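Local coordinates for protein putative phosphoglycolate phosphatase (Lactobacillus delbrueckii, PDB 2HI0) that probably hydrolyses 2-phosphoglycolate to glycolate and phosphate, as a putative phosphoglycolate phosphatase of the haloacid dehalogenase superfamily, at residues A[54-57]-A[58-62]; A[46-49]-A[50-54]. All coordinates share one frame; numbering follows the deposited sequence.

Contact 1. Residues A[54-57]-A[58-62]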
# COMPACT_ATOMS: atom_id res chain seq x y z
N VAL A 54 8.61 -5.58 -7.19
CA VAL A 54 8.87 -4.27 -7.83
C VAL A 54 9.70 -3.36 -6.93
O VAL A 54 10.55 -2.64 -7.40
CB VAL A 54 7.55 -3.58 -8.30
CG1 VAL A 54 7.82 -2.15 -8.72
CG2 VAL A 54 6.86 -4.39 -9.45
N ALA A 55 9.44 -3.40 -5.63
CA ALA A 55 10.17 -2.56 -4.66
C ALA A 55 11.67 -2.89 -4.69
O ALA A 55 12.53 -1.98 -4.74
CB ALA A 55 9.59 -2.74 -3.22
N VAL A 56 12.01 -4.18 -4.64
CA VAL A 56 13.45 -4.58 -4.66
C VAL A 56 14.06 -4.32 -6.05
O VAL A 56 15.21 -3.87 -6.16
CB VAL A 56 13.65 -6.00 -4.15
CG1 VAL A 56 15.09 -6.48 -4.35
CG2 VAL A 56 13.27 -6.05 -2.68
N THR A 57 13.27 -4.50 -7.10
CA THR A 57 13.77 -4.21 -8.45
C THR A 57 14.13 -2.71 -8.56
O THR A 57 15.18 -2.32 -9.07
CB THR A 57 12.70 -4.57 -9.53
OG1 THR A 57 12.31 -5.94 -9.39
CG2 THR A 57 13.21 -4.32 -10.98
N ARG A 58 13.22 -1.84 -8.10
CA ARG A 58 13.45 -0.40 -8.01
C ARG A 58 14.69 -0.06 -7.17
O ARG A 58 15.52 0.79 -7.58
CB ARG A 58 12.20 0.26 -7.47
CG ARG A 58 11.05 0.46 -8.49
CD ARG A 58 9.84 1.04 -7.73
NE ARG A 58 8.76 1.39 -8.64
CZ ARG A 58 7.51 1.59 -8.25
NH1 ARG A 58 7.17 1.37 -6.98
NH2 ARG A 58 6.61 1.94 -9.14
N ALA A 59 14.80 -0.71 -6.02
CA ALA A 59 15.93 -0.40 -5.10
C ALA A 59 17.27 -0.79 -5.71
O ALA A 59 18.23 -0.03 -5.61
CB ALA A 59 15.76 -1.12 -3.72
N LEU A 60 17.31 -1.93 -6.38
CA LEU A 60 18.52 -2.37 -7.08
C LEU A 60 18.87 -1.41 -8.23
O LEU A 60 20.03 -1.11 -8.45
CB LEU A 60 18.40 -3.81 -7.57
CG LEU A 60 18.42 -4.92 -6.53
CD1 LEU A 60 18.04 -6.30 -7.13
CD2 LEU A 60 19.85 -5.00 -5.87
N ALA A 61 17.85 -0.95 -8.96
CA ALA A 61 18.10 -0.00 -10.07
C ALA A 61 18.61 1.32 -9.52
O ALA A 61 19.52 1.93 -10.10
CB ALA A 61 16.79 0.23 -10.84
N TYR A 62 18.02 1.76 -8.41
CA TYR A 62 18.46 2.99 -7.78
C TYR A 62 19.92 2.86 -7.31
O TYR A 62 20.75 3.78 -7.55
CB TYR A 62 17.52 3.35 -6.63
CG TYR A 62 17.69 4.76 -6.20
CD1 TYR A 62 17.26 5.79 -7.03
CD2 TYR A 62 18.25 5.07 -4.97
CE1 TYR A 62 17.38 7.13 -6.65
CE2 TYR A 62 18.38 6.42 -4.57
CZ TYR A 62 17.96 7.44 -5.44
OH TYR A 62 18.08 8.77 -5.10
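Val54 reaches Arg58 one helical turn on through its CG1 methyl, which sits 3.6 Å above one face of the guanidinium, displaced toward the rim. The nearest guanidinium atom is NE, 3.7 Å from Val54 CG1, and the two side chains run at a slant to each other rather than alongside. Val54 places CG1 anti to its own backbone N (chi1 170°); Arg58 chi1 of -79° sets CG beside its backbone N, and the chain, extended from CG to NE, then runs back past the Val54 carbonyl, Arg58 CG lying 3.3 Å from Val54 O. That same oxygen accepts the nearly straight bond from Arg58 N (2.9 Å, N-H...O 170°). It is one of four successive i to i+4 backbone bonds, with donors Arg58 to Ala61, that mark this as regular alpha-helix within helix 52-63, part of the helical cap of a HAD-type fold. The guanidinium is gripped by three backbone carbonyls: NE by Leu71 O, NH1 by Phe47 O and NH2 by Val72 O. A leucine in place of Arg58 would probably cost all three carbonyls this donor, leaving Phe47 O with only its water, and take the flat partner from the Val54 methyl. Round the helix, Val56 and Leu60 lie side by side and point the same way, Val56 CG1 meeting Leu60 CD1 at 4.1 Å; Val56 also packs on Leu26 of helix 19-32 and on Val93 and Leu94 of helix 87-103. Thr57 OG1 hydrogen-bonds Val53 O and Gln87 NE2.

Contact 2. Residues A[46-49]-A[50-54]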
# COMPACT_ATOMS: atom_id res chain seq x y z
N ASN A 46 9.54 5.83 -2.63
CA ASN A 46 9.64 5.65 -4.10
C ASN A 46 9.73 4.17 -4.50
O ASN A 46 9.50 3.81 -5.67
CB ASN A 46 10.87 6.37 -4.66
CG ASN A 46 10.69 7.85 -4.76
OD1 ASN A 46 10.26 8.38 -5.80
ND2 ASN A 46 10.99 8.54 -3.67
N PHE A 47 10.08 3.29 -3.58
CA PHE A 47 10.20 1.88 -3.95
C PHE A 47 8.93 1.08 -3.79
O PHE A 47 8.60 0.26 -4.62
CB PHE A 47 11.30 1.18 -3.17
CG PHE A 47 12.69 1.83 -3.28
CD1 PHE A 47 13.06 2.59 -4.37
CD2 PHE A 47 13.61 1.60 -2.25
CE1 PHE A 47 14.32 3.17 -4.42
CE2 PHE A 47 14.85 2.14 -2.30
CZ PHE A 47 15.21 2.92 -3.40
N PHE A 48 8.22 1.32 -2.71
CA PHE A 48 7.04 0.49 -2.38
C PHE A 48 5.75 1.03 -3.05
O PHE A 48 5.76 2.14 -3.59
CB PHE A 48 6.97 0.34 -0.86
CG PHE A 48 8.02 -0.59 -0.33
CD1 PHE A 48 7.78 -1.96 -0.28
CD2 PHE A 48 9.27 -0.16 0.06
CE1 PHE A 48 8.73 -2.82 0.16
CE2 PHE A 48 10.23 -1.05 0.50
CZ PHE A 48 9.95 -2.37 0.54
N GLY A 49 4.68 0.21 -3.09
CA GLY A 49 3.39 0.53 -3.72
C GLY A 49 2.91 -0.57 -4.67
O GLY A 49 1.70 -0.84 -4.82
N SER A 50 3.87 -1.22 -5.28
CA SER A 50 3.60 -2.21 -6.31
C SER A 50 4.05 -3.62 -5.93
O SER A 50 4.29 -4.45 -6.81
CB SER A 50 4.24 -1.79 -7.64
OG SER A 50 3.61 -0.63 -8.17
N GLY A 51 4.19 -3.82 -4.63
CA GLY A 51 4.65 -5.12 -4.10
C GLY A 51 6.14 -5.21 -3.93
O GLY A 51 6.92 -4.39 -4.47
N VAL A 52 6.54 -6.26 -3.24
CA VAL A 52 7.93 -6.39 -2.86
C VAL A 52 8.88 -6.69 -4.00
O VAL A 52 10.01 -6.28 -3.96
CB VAL A 52 8.15 -7.44 -1.73
CG1 VAL A 52 7.47 -6.96 -0.45
CG2 VAL A 52 7.71 -8.82 -2.14
N VAL A 53 8.43 -7.40 -5.01
CA VAL A 53 9.29 -7.69 -6.20
C VAL A 53 9.63 -6.38 -6.92
O VAL A 53 10.80 -6.11 -7.20
CB VAL A 53 8.62 -8.72 -7.16
CG1 VAL A 53 9.40 -8.85 -8.47
CG2 VAL A 53 8.45 -10.10 -6.48
N VAL A 54 8.61 -5.58 -7.19
CA VAL A 54 8.87 -4.27 -7.83
C VAL A 54 9.70 -3.36 -6.93
O VAL A 54 10.55 -2.64 -7.40
CB VAL A 54 7.55 -3.58 -8.30
CG1 VAL A 54 7.82 -2.15 -8.72
CG2 VAL A 54 6.86 -4.39 -9.45
O HOH W 1 6.65 -1.67 -5.20
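With chi1 at -74° and chi2 at -86°, the Phe48 ring swings back toward Val52, although the side chain sets out away from residues 50-54. Its CE1 edge meets Val52 CG1 at 4.4 Å, near the ring plane, a loose apolar touch. The turn itself is held by a water that bridges three backbone groups: it donates to Phe47 O at 2.8 Å and to Gly51 O, also at 2.8 Å, and accepts from Ser50 N. Two of these atoms belong to the turn and one to the end of the preceding helix, so the water ties the two sides of the bend together. Gly49 has phi 130°, where a CB would be jammed against the carbonyl oxygen of Phe48; Gly51, the N-cap residue of the next helix, likewise has a positive phi. Phe48 is the first residue to leave helical angles, and the chain from there to Gly51 forms the short turn that joins helix 41-47 to helix 52-63. Around it, Phe47 packs on Leu26 and Phe48 on Leu22, both of helix 19-32, whereas Val52 faces Leu94 and Phe97 of helix 87-103, and Gly49 O hydrogen-bonds Asn134 ND2 just beyond strand 128-133.

Contacts 1 and 2 follow one another along the chain, share Val54 and have centres about 8 Å apart: 46-54 turns into helix 52-63, and 54-62 carries that helix onward. The Arg58 guanidinium and the bridging water of contact 2 share one acceptor, Phe47 O, with Arg58 NH1 3.0 Å from it. Packing joins them as well, with Ala55 CB 3.5 Å from Phe48 CE1. The bend is the part nearer the metal: by nearest atoms, Gly49 lies about 5 Å from the sodium ion bound by Asp10, Asp12 and Asp190, against about 10 Å for the Arg58 side chain, consistent with a cap segment facing the active site.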